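Long-range contacts in aerobic respiration control sensor protein ArcB (Escherichia coli, PDB 1A0B), which senses respiratory conditions and, through a four-step phosphorelay, activates the response regulator ArcA, this piece being its C-terminal histidine phosphotransfer (HPt) domain: residues A[46-51]-A[100-105]; A[73-78]-A[110-115]. All coordinates share one frame; numbering follows the deposited sequence.

Contact 1: A[46-51]-A[100-105]; sequences VLESNL and WIEEMK. With ZN (zinc ion), chain B.
Ile-101 reaches across from helix 93-122 and divides its two branches between three residues of helix 26-52. Its CD1 meets Leu-51, 3.6 Å from CG, while its CG2 lies 4.0 Å from CB of Leu-47 and also takes the approach of Glu-48 OE2 at 3.2 Å. The division follows from chi1 of -66°, which sets CG1 beside the backbone N and CG2 beside the carbonyl carbon, so that one side chain serves two levels of the facing helix. Leu-51 and Ile-101 run past each other in opposite senses, overlapping alongside.

Glu-48 is bent at chi2 (-62°), and this bend brings its carboxylate over the flank of Ile-101. No hydrogen bond or salt bridge spans the segments. Glu-48 OE2 stands 4.1 Å from Glu-102 OE1, with the two carboxylate planes nearly perpendicular, and such like charges would tend to raise each other's proton affinity. Lys-105 could offset this charge only weakly, its NZ lying 5.0 Å from Glu-48 OE1.

Further out, Leu-47 also packs on Glu-62 and Ile-66 of helix 56-72, and Met-104 on Met-40 and Leu-78, which places the apolar side of the contact against the bundle interior. Glu-103 instead binds the zinc ion through OE2 at 2.5 Å, together with His-77 and Glu-107. The axes of the two segments approach to 10.3 Å at 156° between their directions, a near-antiparallel pairing of long helices as in the four-helix bundle of HPt domains.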
# COMPACT_ATOMS: atom_id res chain seq x y z
N VAL A 46 12.46 0.10 5.77
CA VAL A 46 13.38 0.23 4.65
C VAL A 46 13.24 1.58 3.96
O VAL A 46 14.24 2.21 3.61
CB VAL A 46 13.18 -0.91 3.67
CG1 VAL A 46 13.99 -0.69 2.42
CG2 VAL A 46 13.59 -2.21 4.33
N LEU A 47 12.01 2.04 3.75
CA LEU A 47 11.76 3.34 3.13
C LEU A 47 12.34 4.42 4.02
O LEU A 47 13.02 5.33 3.56
CB LEU A 47 10.27 3.61 3.00
CG LEU A 47 9.56 3.10 1.77
CD1 LEU A 47 8.08 3.41 1.93
CD2 LEU A 47 10.15 3.77 0.52
N GLU A 48 12.02 4.32 5.30
CA GLU A 48 12.47 5.24 6.33
C GLU A 48 13.98 5.35 6.33
O GLU A 48 14.53 6.45 6.41
CB GLU A 48 11.99 4.77 7.71
CG GLU A 48 10.59 5.21 8.06
CD GLU A 48 10.49 6.71 8.12
OE1 GLU A 48 11.25 7.33 8.90
OE2 GLU A 48 9.67 7.29 7.38
N SER A 49 14.65 4.20 6.20
CA SER A 49 16.10 4.13 6.18
C SER A 49 16.70 4.64 4.88
O SER A 49 17.78 5.23 4.87
CB SER A 49 16.56 2.70 6.44
OG SER A 49 17.91 2.50 6.07
N ASN A 50 16.03 4.37 3.76
CA ASN A 50 16.52 4.84 2.47
C ASN A 50 16.39 6.37 2.39
O ASN A 50 17.20 7.04 1.75
CB ASN A 50 15.74 4.18 1.32
CG ASN A 50 16.08 2.71 1.15
OD1 ASN A 50 17.23 2.32 1.24
ND2 ASN A 50 15.07 1.90 0.90
N LEU A 51 15.38 6.90 3.06
CA LEU A 51 15.11 8.34 3.09
C LEU A 51 16.22 9.07 3.85
O LEU A 51 16.87 9.96 3.31
CB LEU A 51 13.76 8.59 3.77
CG LEU A 51 12.89 9.80 3.44
CD1 LEU A 51 12.27 10.33 4.71
CD2 LEU A 51 13.66 10.89 2.73
N TRP A 100 5.09 11.68 1.91
CA TRP A 100 4.40 10.49 1.39
C TRP A 100 4.77 9.27 2.18
O TRP A 100 3.92 8.43 2.47
CB TRP A 100 4.76 10.24 -0.07
CG TRP A 100 4.34 11.31 -0.99
CD1 TRP A 100 3.32 12.17 -0.83
CD2 TRP A 100 4.94 11.61 -2.26
NE1 TRP A 100 3.22 12.99 -1.92
CE2 TRP A 100 4.20 12.67 -2.82
CE3 TRP A 100 6.02 11.09 -2.98
CZ2 TRP A 100 4.51 13.23 -4.06
CZ3 TRP A 100 6.33 11.64 -4.21
CH2 TRP A 100 5.58 12.69 -4.74
N ILE A 101 6.05 9.16 2.51
CA ILE A 101 6.56 8.04 3.28
C ILE A 101 6.01 8.09 4.69
O ILE A 101 5.59 7.08 5.22
CB ILE A 101 8.11 8.07 3.32
CG1 ILE A 101 8.68 7.84 1.91
CG2 ILE A 101 8.63 7.05 4.34
CD1 ILE A 101 10.21 7.98 1.79
N GLU A 102 6.01 9.27 5.31
CA GLU A 102 5.48 9.41 6.66
C GLU A 102 3.98 9.11 6.66
O GLU A 102 3.47 8.36 7.50
CB GLU A 102 5.77 10.81 7.20
CG GLU A 102 5.30 11.05 8.62
CD GLU A 102 5.88 10.09 9.64
OE1 GLU A 102 7.05 9.63 9.46
OE2 GLU A 102 5.17 9.80 10.62
N GLU A 103 3.29 9.67 5.69
CA GLU A 103 1.88 9.42 5.54
C GLU A 103 1.62 7.91 5.48
O GLU A 103 0.70 7.40 6.10
CB GLU A 103 1.42 10.08 4.26
CG GLU A 103 -0.05 10.21 4.10
CD GLU A 103 -0.42 10.76 2.74
OE1 GLU A 103 0.36 11.54 2.15
OE2 GLU A 103 -1.50 10.38 2.24
N MET A 104 2.44 7.18 4.71
CA MET A 104 2.29 5.73 4.57
C MET A 104 2.48 5.04 5.91
O MET A 104 1.77 4.10 6.27
CB MET A 104 3.34 5.19 3.58
CG MET A 104 3.40 3.67 3.45
SD MET A 104 2.47 3.10 2.04
CE MET A 104 3.61 3.50 0.75
N LYS A 105 3.48 5.52 6.62
CA LYS A 105 3.87 5.03 7.94
C LYS A 105 2.72 5.11 8.93
O LYS A 105 2.49 4.18 9.71
CB LYS A 105 5.03 5.88 8.47
CG LYS A 105 5.52 5.53 9.86
CD LYS A 105 6.58 6.50 10.27
CE LYS A 105 7.23 6.09 11.58
NZ LYS A 105 7.90 4.76 11.49
ZN ZN B . -2.96 8.48 2.79

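Contact 2: A[73-78]-A[110-115]; sequences VGLRHL and HDVEVL. With ZN (zinc ion), chain B.
A Schellman motif closes helix 56-72, the helix that carries His-64, the probable phosphorylation site, and the turn from it into helix 76-85 packs here on helix 93-122. Gly-74, with phi of 71°, is the C-prime residue of that motif: its own N and that of Leu-75 both bond back to carbonyl oxygens at the end of helix 56-72. Leu-75 is also the N-cap residue of the next helix.

Leu-75 supplies much of the apolar contact. Its CD2 sits 3.5 Å from the backbone O of Asp-111 and also borders the CB atoms of Asp-111 and Leu-115, while its CG lies 4.1 Å from Leu-115 CD1 as the two leucines cross at a slant. The same Leu-115 CD1 touches the backbone O of Val-73 at 3.5 Å, so this methyl lies against both the turn's backbone and its side chain. Phe-36 and Leu-33 of helix 26-52 pack on this cluster, and Leu-12 comes in from the N-terminal region.

Asp-111 faces the start of helix 76-85. Its OD2 is 3.6 Å from Leu-78 CG and equally far from His-77 CD2, lying at the edge of the imidazole and in its plane; ring and carboxylate planes differ by 33°. The ring is brought to this position with CG anti to the backbone N (chi1 -176°). Its NE2 binds the zinc ion at 2.1 Å, and its ND1 hydrogen-bonds Gln-80 OE1.

With both ring nitrogens engaged, rotation of the imidazole is fixed from two sides. The carboxylate of Asp-111 therefore meets a carbon edge and forms no hydrogen bond across the contact, although its negative charge probably suits the C-H edge at CD2, which zinc binding at NE2 would polarise.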
# COMPACT_ATOMS: atom_id res chain seq x y z
N VAL A 73 -3.73 -6.74 -3.17
CA VAL A 73 -4.80 -6.91 -2.19
C VAL A 73 -5.90 -5.85 -2.25
O VAL A 73 -6.74 -5.73 -1.37
CB VAL A 73 -4.25 -7.10 -0.74
CG1 VAL A 73 -3.70 -8.50 -0.57
CG2 VAL A 73 -3.14 -6.10 -0.43
N GLY A 74 -5.87 -5.06 -3.32
CA GLY A 74 -6.87 -4.02 -3.51
C GLY A 74 -6.81 -2.81 -2.60
O GLY A 74 -7.82 -2.14 -2.43
N LEU A 75 -5.66 -2.51 -2.01
CA LEU A 75 -5.56 -1.33 -1.15
C LEU A 75 -5.15 -0.20 -2.09
O LEU A 75 -3.96 0.10 -2.23
CB LEU A 75 -4.56 -1.57 -0.02
CG LEU A 75 -5.16 -2.44 1.09
CD1 LEU A 75 -4.08 -3.17 1.88
CD2 LEU A 75 -6.02 -1.59 1.99
N ARG A 76 -6.14 0.36 -2.78
CA ARG A 76 -5.97 1.42 -3.79
C ARG A 76 -5.20 2.68 -3.36
O ARG A 76 -4.37 3.23 -4.12
CB ARG A 76 -7.35 1.85 -4.30
CG ARG A 76 -7.38 2.86 -5.43
CD ARG A 76 -8.69 3.68 -5.42
NE ARG A 76 -9.92 2.88 -5.52
CZ ARG A 76 -10.65 2.72 -6.63
NH1 ARG A 76 -10.29 3.30 -7.78
NH2 ARG A 76 -11.74 1.96 -6.60
N HIS A 77 -5.46 3.13 -2.15
CA HIS A 77 -4.80 4.32 -1.66
C HIS A 77 -3.31 4.12 -1.39
O HIS A 77 -2.50 5.00 -1.72
CB HIS A 77 -5.51 4.79 -0.42
CG HIS A 77 -4.96 6.06 0.11
ND1 HIS A 77 -4.75 7.16 -0.69
CD2 HIS A 77 -4.62 6.43 1.36
CE1 HIS A 77 -4.31 8.16 0.04
NE2 HIS A 77 -4.23 7.75 1.30
N LEU A 78 -2.94 2.97 -0.82
CA LEU A 78 -1.54 2.69 -0.53
C LEU A 78 -0.78 2.42 -1.81
O LEU A 78 0.42 2.72 -1.92
CB LEU A 78 -1.37 1.54 0.46
CG LEU A 78 -1.93 1.75 1.87
CD1 LEU A 78 -1.64 0.52 2.68
CD2 LEU A 78 -1.35 2.99 2.54
N HIS A 110 -4.26 1.34 9.43
CA HIS A 110 -5.65 1.78 9.37
C HIS A 110 -6.31 1.29 8.08
O HIS A 110 -7.45 0.82 8.09
CB HIS A 110 -5.75 3.30 9.46
CG HIS A 110 -7.16 3.79 9.42
ND1 HIS A 110 -8.11 3.41 10.34
CD2 HIS A 110 -7.82 4.54 8.50
CE1 HIS A 110 -9.28 3.88 10.00
NE2 HIS A 110 -9.14 4.58 8.88
N ASP A 111 -5.59 1.44 6.97
CA ASP A 111 -6.10 0.99 5.68
C ASP A 111 -6.37 -0.51 5.70
O ASP A 111 -7.37 -0.98 5.14
CB ASP A 111 -5.12 1.38 4.56
CG ASP A 111 -5.19 2.87 4.24
OD1 ASP A 111 -5.51 3.65 5.15
OD2 ASP A 111 -4.97 3.27 3.09
N VAL A 112 -5.52 -1.26 6.38
CA VAL A 112 -5.69 -2.70 6.50
C VAL A 112 -6.94 -3.02 7.32
O VAL A 112 -7.70 -3.92 6.97
CB VAL A 112 -4.43 -3.36 7.13
CG1 VAL A 112 -4.68 -4.82 7.40
CG2 VAL A 112 -3.22 -3.21 6.20
N GLU A 113 -7.20 -2.26 8.38
CA GLU A 113 -8.39 -2.51 9.21
C GLU A 113 -9.67 -2.26 8.42
O GLU A 113 -10.67 -2.95 8.65
CB GLU A 113 -8.38 -1.66 10.48
CG GLU A 113 -7.19 -1.88 11.37
CD GLU A 113 -7.07 -0.86 12.49
OE1 GLU A 113 -7.73 0.20 12.43
OE2 GLU A 113 -6.29 -1.11 13.43
N VAL A 114 -9.63 -1.31 7.49
CA VAL A 114 -10.79 -0.97 6.64
C VAL A 114 -11.07 -2.09 5.64
O VAL A 114 -12.22 -2.42 5.38
CB VAL A 114 -10.58 0.36 5.85
CG1 VAL A 114 -11.71 0.56 4.86
CG2 VAL A 114 -10.54 1.53 6.79
N LEU A 115 -10.01 -2.66 5.06
CA LEU A 115 -10.15 -3.76 4.12
C LEU A 115 -10.79 -4.95 4.86
O LEU A 115 -11.79 -5.51 4.41
CB LEU A 115 -8.78 -4.16 3.58
CG LEU A 115 -8.75 -4.66 2.14
CD1 LEU A 115 -7.58 -5.58 1.99
CD2 LEU A 115 -10.00 -5.38 1.77
ZN ZN B . -2.96 8.48 2.79

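Helix 93-122 is common to both contacts: contact 1 uses residues 100-105 against helix 26-52, and contact 2 uses residues 110-115 against the turn and start of helix 76-85. Their centres are about 17 Å apart. Contact 2 is the buried one, its centre about 7 Å from that of the chain, against about 12 Å for contact 1, which is partly buried. That difference appears in the chemistry: acidic and basic groups fringe contact 1, while leucine and valine dominate contact 2, with one aspartate buried among them. The zinc ion bridges them through Glu-103 and His-77, and Met-104 SD packs 3.9 Å from Leu-78 CD2.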